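Putative alpha-ketoglutarate-dependent taurine dioxygenase (Burkholderia xenovorans, PDB 5HSX) probably acts as an iron(II)- and 2-oxoglutarate-dependent dioxygenase of the TfdA family. Local coordinates at residues W122-T127 against A270-A275. Residues are numbered along the deposited sequence; the frame is centred on the assembly and turned at random.
Sequences WHTDVT and ATAHLA. With NA (sodium ion), chain M.
H123 and H273 face each other as an antiparallel hydrogen-bonded pair. H123 N donates to H273 O, and H273 N returns a straighter bond of 2.8 Å to H123 O. Both imidazoles leave the same face of the sheet and converge on one sodium ion. In H273, CB carries the ring off the face shared with H123. Its chi1 of 60° sets CG between the backbone N and the carbonyl carbon, which turns the ring away from the strand, toward the ion. CG and ND1 pass near H123 O, but ND1 makes no hydrogen bond there. CE1 lies 3.1 Å from D125 OD1, which sits at the ring edge. CD2, on the other side of the ring from CE1, lies 3.8 Å from H123 CE1. NE2 ends on the sodium at 2.2 Å. H123 NE2 reaches the same ion at 2.0 Å, with the two ring planes 57° apart. D125 OD1 also binds the sodium. Two waters and N323 O complete the shell. H123 ND1 bonds to G121 O, which helps fix the rotation of its ring.

On the opposite face W122 packs against L274. L274 CB sits over the six-membered ring of W122, 3.7 Å from its centroid, in a CH-pi contact. L274 CD2 reaches W122 NE1 at 3.7 Å. A272 O lies at the edge of the indole. Beyond the pair, T124 OG1 donates to T271 O at 2.8 Å, where the chain enters a type II turn. The HTD sequence and the distant histidine form the His-X-Asp...His facial triad of the double-stranded beta-helix dioxygenases. Here it holds sodium, probably in the place of the catalytic iron(II).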
loop_
_atom_site.group_PDB
_atom_site.type_symbol
_atom_site.label_atom_id
_atom_site.label_comp_id
_atom_site.label_asym_id
_atom_site.label_seq_id
_atom_site.Cartn_x
_atom_site.Cartn_y
_atom_site.Cartn_z
ATOM N N TRP B 122 5.216 -10.426 -2.580
ATOM C CA TRP B 122 5.938 -10.047 -1.372
ATOM C C TRP B 122 7.020 -11.064 -1.049
ATOM O O TRP B 122 6.756 -12.271 -1.036
ATOM C CB TRP B 122 4.967 -9.949 -0.201
ATOM C CG TRP B 122 4.102 -8.729 -0.223
ATOM C CD1 TRP B 122 2.836 -8.599 -0.748
ATOM C CD2 TRP B 122 4.445 -7.458 0.334
ATOM N NE1 TRP B 122 2.374 -7.309 -0.534
ATOM C CE2 TRP B 122 3.348 -6.597 0.130
ATOM C CE3 TRP B 122 5.590 -6.965 0.985
ATOM C CZ2 TRP B 122 3.358 -5.264 0.558
ATOM C CZ3 TRP B 122 5.602 -5.642 1.401
ATOM C CH2 TRP B 122 4.490 -4.804 1.185
ATOM N N HIS B 123 8.222 -10.578 -0.728
ATOM C CA HIS B 123 9.332 -11.494 -0.493
ATOM C C HIS B 123 10.482 -10.785 0.202
ATOM O O HIS B 123 10.606 -9.556 0.170
ATOM C CB HIS B 123 9.845 -12.083 -1.800
ATOM C CG HIS B 123 10.413 -11.050 -2.709
ATOM N ND1 HIS B 123 9.621 -10.148 -3.386
ATOM C CD2 HIS B 123 11.691 -10.733 -3.012
ATOM C CE1 HIS B 123 10.386 -9.334 -4.089
ATOM N NE2 HIS B 123 11.645 -9.682 -3.892
ATOM N N THR B 124 11.342 -11.600 0.807
ATOM C CA THR B 124 12.636 -11.185 1.316
ATOM C C THR B 124 13.699 -11.778 0.394
ATOM O O THR B 124 13.614 -12.951 0.021
ATOM C CB THR B 124 12.826 -11.653 2.763
ATOM O OG1 THR B 124 11.758 -11.132 3.585
ATOM C CG2 THR B 124 14.152 -11.159 3.312
ATOM N N ASP B 125 14.671 -10.962 -0.000
ATOM C CA ASP B 125 15.583 -11.356 -1.075
ATOM C C ASP B 125 16.382 -12.613 -0.749
ATOM O O ASP B 125 17.015 -12.710 0.306
ATOM C CB ASP B 125 16.535 -10.208 -1.385
ATOM C CG ASP B 125 15.850 -9.084 -2.119
ATOM O OD1 ASP B 125 14.947 -9.391 -2.932
ATOM O OD2 ASP B 125 16.195 -7.912 -1.873
ATOM N N VAL B 126 16.388 -13.557 -1.697
ATOM C CA VAL B 126 17.242 -14.743 -1.682
ATOM C C VAL B 126 17.094 -15.575 -0.411
ATOM O O VAL B 126 18.079 -16.157 0.068
ATOM C CB VAL B 126 18.732 -14.364 -1.887
ATOM C CG1 VAL B 126 19.538 -15.539 -2.460
ATOM C CG2 VAL B 126 18.873 -13.158 -2.787
ATOM N N THR B 127 15.882 -15.666 0.151
ATOM C CA THR B 127 15.814 -16.523 1.336
ATOM C C THR B 127 15.858 -18.000 0.980
ATOM O O THR B 127 15.901 -18.831 1.889
ATOM C CB THR B 127 14.576 -16.253 2.205
ATOM O OG1 THR B 127 13.374 -16.454 1.451
ATOM C CG2 THR B 127 14.609 -14.843 2.795
ATOM N N ALA B 270 14.710 -7.780 8.478
ATOM C CA ALA B 270 13.520 -7.293 9.160
ATOM C C ALA B 270 12.411 -6.868 8.207
ATOM O O ALA B 270 11.422 -6.287 8.665
ATOM C CB ALA B 270 13.870 -6.114 10.075
ATOM N N THR B 271 12.542 -7.127 6.904
ATOM C CA THR B 271 11.553 -6.645 5.947
ATOM C C THR B 271 11.271 -7.702 4.899
ATOM O O THR B 271 12.088 -8.591 4.632
ATOM C CB THR B 271 11.996 -5.363 5.206
ATOM O OG1 THR B 271 13.203 -5.622 4.461
ATOM C CG2 THR B 271 12.220 -4.204 6.183
ATOM N N ALA B 272 10.101 -7.573 4.289
ATOM C CA ALA B 272 9.864 -8.071 2.944
ATOM C C ALA B 272 9.433 -6.888 2.093
ATOM O O ALA B 272 9.067 -5.830 2.615
ATOM C CB ALA B 272 8.794 -9.176 2.903
ATOM N N HIS B 273 9.499 -7.053 0.771
ATOM C CA HIS B 273 9.144 -5.948 -0.101
ATOM C C HIS B 273 8.394 -6.470 -1.313
ATOM O O HIS B 273 8.333 -7.673 -1.578
ATOM C CB HIS B 273 10.372 -5.125 -0.526
ATOM C CG HIS B 273 11.406 -5.910 -1.272
ATOM N ND1 HIS B 273 12.374 -6.660 -0.635
ATOM C CD2 HIS B 273 11.636 -6.046 -2.598
ATOM C CE1 HIS B 273 13.146 -7.235 -1.540
ATOM N NE2 HIS B 273 12.719 -6.880 -2.738
ATOM N N LEU B 274 7.814 -5.528 -2.036
ATOM C CA LEU B 274 6.905 -5.807 -3.135
ATOM C C LEU B 274 7.314 -4.946 -4.319
ATOM O O LEU B 274 7.247 -3.712 -4.244
ATOM C CB LEU B 274 5.463 -5.498 -2.722
ATOM C CG LEU B 274 4.425 -5.628 -3.836
ATOM C CD1 LEU B 274 4.289 -7.084 -4.281
ATOM C CD2 LEU B 274 3.091 -5.065 -3.362
ATOM N N ALA B 275 7.720 -5.594 -5.408
ATOM C CA ALA B 275 8.072 -4.889 -6.628
ATOM C C ALA B 275 6.809 -4.459 -7.374
ATOM O O ALA B 275 5.760 -5.101 -7.265
ATOM C CB ALA B 275 8.926 -5.779 -7.531
HETATM NA NA NA M . 13.273 -8.518 -4.163
HETATM O O HOH W 1 12.189 -7.135 -5.815
HETATM O O HOH W 2 15.141 -7.340 -4.566
#